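PDB 6EKR: type ii site-specific deoxyribonuclease from Klebsiella pneumoniae, which probably cleaves double-stranded DNA at a specific recognition sequence, acting as a type II restriction endonuclease with a PD-(D/E)xK nuclease fold. Local coordinates for residues P150-S155 / S184-A189. The protein carries 2 engineered substitutions. Sequence-based numbering, arbitrary orientation.
Sequences PDEIFS and SAYANA. Engineered in segment 184-189: A185 (natural residue Lys), A187 (natural residue Lys). With SO4 (sulfate ion), chain C.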
ATOM      1  N   PRO A 150       8.635  -0.876 -32.540  1.00 60.22           N
ATOM      2  CA  PRO A 150       8.080   0.449 -32.840  1.00 60.33           C
ATOM      3  C   PRO A 150       6.772   0.436 -33.628  1.00 60.65           C
ATOM      4  O   PRO A 150       6.288   1.495 -34.010  1.00 60.52           O
ATOM      5  CB  PRO A 150       9.164   1.100 -33.709  1.00 60.30           C
ATOM      6  CG  PRO A 150      10.322   0.164 -33.700  1.00 60.32           C
ATOM      7  CD  PRO A 150       9.795  -1.174 -33.394  1.00 60.28           C
ATOM      8  N   ASP A 151       6.212  -0.743 -33.877  1.00 61.32           N
ATOM      9  CA  ASP A 151       4.988  -0.869 -34.679  1.00 61.84           C
ATOM     10  C   ASP A 151       3.720  -1.138 -33.859  1.00 61.76           C
ATOM     11  O   ASP A 151       2.620  -1.200 -34.414  1.00 61.71           O
ATOM     12  CB  ASP A 151       5.161  -1.967 -35.735  1.00 62.14           C
ATOM     13  CG  ASP A 151       6.128  -1.578 -36.836  1.00 62.97           C
ATOM     14  OD1 ASP A 151       6.246  -0.366 -37.145  1.00 63.89           O
ATOM     15  OD2 ASP A 151       6.767  -2.496 -37.400  1.00 63.95           O
ATOM     16  N   GLU A 152       3.883  -1.300 -32.550  1.00 61.80           N
ATOM     17  CA  GLU A 152       2.756  -1.566 -31.661  1.00 61.90           C
ATOM     18  C   GLU A 152       2.195  -0.264 -31.092  1.00 61.87           C
ATOM     19  O   GLU A 152       2.863   0.765 -31.133  1.00 61.86           O
ATOM     20  CB  GLU A 152       3.163  -2.547 -30.560  1.00 61.85           C
ATOM     21  CG  GLU A 152       3.915  -3.790 -31.079  1.00 62.17           C
ATOM     22  CD  GLU A 152       3.082  -4.665 -32.022  1.00 62.75           C
ATOM     23  OE1 GLU A 152       1.861  -4.428 -32.157  1.00 63.98           O
ATOM     24  OE2 GLU A 152       3.643  -5.602 -32.627  1.00 62.27           O
ATOM     25  N   ILE A 153       0.968  -0.317 -30.581  1.00 61.93           N
ATOM     26  CA  ILE A 153       0.231   0.885 -30.185  1.00 62.08           C
ATOM     27  C   ILE A 153       0.533   1.301 -28.745  1.00 62.39           C
ATOM     28  O   ILE A 153       0.118   0.647 -27.790  1.00 62.30           O
ATOM     29  CB  ILE A 153      -1.293   0.717 -30.425  1.00 62.10           C
ATOM     30  CG1 ILE A 153      -1.560   0.466 -31.922  1.00 62.90           C
ATOM     31  CG2 ILE A 153      -2.065   1.954 -29.945  1.00 61.67           C
ATOM     32  CD1 ILE A 153      -2.822  -0.347 -32.257  1.00 62.41           C
ATOM     33  N   PHE A 154       1.265   2.403 -28.605  1.00 62.90           N
ATOM     34  CA  PHE A 154       1.693   2.900 -27.300  1.00 63.46           C
ATOM     35  C   PHE A 154       0.715   3.882 -26.672  1.00 64.20           C
ATOM     36  O   PHE A 154       0.549   3.908 -25.449  1.00 64.74           O
ATOM     37  CB  PHE A 154       3.067   3.563 -27.413  1.00 63.03           C
ATOM     38  CG  PHE A 154       4.208   2.592 -27.445  1.00 62.55           C
ATOM     39  CD1 PHE A 154       4.899   2.279 -26.279  1.00 61.58           C
ATOM     40  CD2 PHE A 154       4.598   1.993 -28.639  1.00 61.65           C
ATOM     41  CE1 PHE A 154       5.953   1.385 -26.301  1.00 61.43           C
ATOM     42  CE2 PHE A 154       5.645   1.094 -28.668  1.00 61.29           C
ATOM     43  CZ  PHE A 154       6.327   0.790 -27.495  1.00 61.82           C
ATOM     44  N   SER A 155       0.065   4.676 -27.518  1.00 64.82           N
ATOM     45  CA  SER A 155      -0.662   5.870 -27.092  1.00 65.39           C
ATOM     46  C   SER A 155      -2.121   5.627 -26.708  1.00 65.63           C
ATOM     47  O   SER A 155      -2.985   6.466 -26.986  1.00 65.76           O
ATOM     48  CB  SER A 155      -0.602   6.916 -28.207  1.00 65.60           C
ATOM     49  OG  SER A 155      -1.206   6.405 -29.391  1.00 65.77           O
ATOM     50  N   SER A 184      -1.323  -4.500 -29.017  1.00 57.79           N
ATOM     51  CA  SER A 184      -0.888  -5.134 -30.269  1.00 58.40           C
ATOM     52  C   SER A 184      -1.659  -4.607 -31.468  1.00 58.91           C
ATOM     53  O   SER A 184      -2.896  -4.605 -31.474  1.00 59.04           O
ATOM     54  CB  SER A 184      -1.022  -6.660 -30.199  1.00 58.22           C
ATOM     55  OG  SER A 184      -0.470  -7.266 -31.359  1.00 57.95           O
ATOM     56  N   ALA A 185      -0.916  -4.176 -32.482  1.00 59.44           N
ATOM     57  CA  ALA A 185      -1.505  -3.642 -33.706  1.00 60.27           C
ATOM     58  C   ALA A 185      -2.385  -4.641 -34.467  1.00 60.82           C
ATOM     59  O   ALA A 185      -3.206  -4.238 -35.290  1.00 60.93           O
ATOM     60  CB  ALA A 185      -0.411  -3.128 -34.613  1.00 60.34           C
ATOM     61  N   TYR A 186      -2.226  -5.932 -34.165  1.00 61.48           N
ATOM     62  CA  TYR A 186      -2.711  -7.014 -35.030  1.00 61.98           C
ATOM     63  C   TYR A 186      -3.778  -7.920 -34.404  1.00 61.81           C
ATOM     64  O   TYR A 186      -4.453  -8.684 -35.111  1.00 61.79           O
ATOM     65  CB  TYR A 186      -1.523  -7.849 -35.526  1.00 62.60           C
ATOM     66  CG  TYR A 186      -0.431  -7.009 -36.157  1.00 63.70           C
ATOM     67  CD1 TYR A 186      -0.514  -6.608 -37.494  1.00 64.61           C
ATOM     68  CD2 TYR A 186       0.681  -6.602 -35.410  1.00 64.71           C
ATOM     69  CE1 TYR A 186       0.489  -5.819 -38.070  1.00 65.53           C
ATOM     70  CE2 TYR A 186       1.688  -5.819 -35.971  1.00 65.10           C
ATOM     71  CZ  TYR A 186       1.590  -5.430 -37.301  1.00 65.02           C
ATOM     72  OH  TYR A 186       2.587  -4.652 -37.851  1.00 64.39           O
ATOM     73  N   ALA A 187      -3.921  -7.827 -33.084  1.00 61.39           N
ATOM     74  CA  ALA A 187      -4.920  -8.589 -32.342  1.00 60.98           C
ATOM     75  C   ALA A 187      -5.370  -7.807 -31.103  1.00 60.86           C
ATOM     76  O   ALA A 187      -4.626  -6.956 -30.587  1.00 60.90           O
ATOM     77  CB  ALA A 187      -4.356  -9.950 -31.943  1.00 60.83           C
ATOM     78  N   ASN A 188      -6.584  -8.088 -30.630  1.00 60.44           N
ATOM     79  CA  ASN A 188      -7.073  -7.485 -29.390  1.00 59.92           C
ATOM     80  C   ASN A 188      -6.422  -8.086 -28.134  1.00 59.13           C
ATOM     81  O   ASN A 188      -7.047  -8.843 -27.380  1.00 59.14           O
ATOM     82  CB  ASN A 188      -8.598  -7.547 -29.299  1.00 60.19           C
ATOM     83  CG  ASN A 188      -9.128  -6.867 -28.049  1.00 61.29           C
ATOM     84  OD1 ASN A 188      -8.866  -5.685 -27.808  1.00 62.15           O
ATOM     85  ND2 ASN A 188      -9.862  -7.616 -27.235  1.00 62.99           N
ATOM     86  N   ALA A 189      -5.151  -7.746 -27.943  1.00 57.98           N
ATOM     87  CA  ALA A 189      -4.398  -8.098 -26.750  1.00 56.80           C
ATOM     88  C   ALA A 189      -3.317  -7.050 -26.516  1.00 56.14           C
ATOM     89  O   ALA A 189      -2.791  -6.452 -27.466  1.00 55.92           O
ATOM     90  CB  ALA A 189      -3.785  -9.472 -26.885  1.00 56.70           C
TER
HETATM   91  S   SO4 C 402       1.062   4.902 -31.315  1.00104.66           S
HETATM   92  O1  SO4 C 402       1.031   6.357 -31.188  1.00104.80           O
HETATM   93  O2  SO4 C 402       0.428   4.500 -32.565  1.00104.93           O
HETATM   94  O3  SO4 C 402       2.441   4.420 -31.293  1.00104.75           O
HETATM   95  O4  SO4 C 402       0.329   4.316 -30.204  1.00105.08           O
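The carboxylate of E152 meets the ring of Y186 at its edge, with OE2 lying in the ring plane 3.9 Å from CE2 of Y186 and the carboxylate plane turned 79° from that of the ring. One face of the same ring carries the methyl CB of A185, an engineered residue, displaced toward the rim. The contact lies at the surface of this PD-(D/E)xK nuclease, where the loop between helices 132-148 and 159-171 meets the beta hairpin connection joining the antiparallel strands 179-183 and 190-194. S184 opens that connection, its N hydrogen-bonded to O of A189. With CG set beside its backbone N and a kink at chi2 (-63°), the E152 side chain carries OE1 to the backbone N of A185, 2.8 Å away. This bond is nearly straight, 175° at the hydrogen, and the N-H points at OE1 close to the line of its C-O bond; the carboxylate thus takes up a backbone N-H near the start of the connection. F297 of helix 286-298 touches both E152 and S184. Farther along the loop, a sulfate ion, probably from the crystallisation liquor, accepts a hydrogen bond at O4 from N of S155 (2.7 Å) and a weak one from N of F154, while its O3 lies at the edge of the F154 ring. Between the sulfate and the hairpin, I153 extends CD1 to within 3.8 Å of CA of A185.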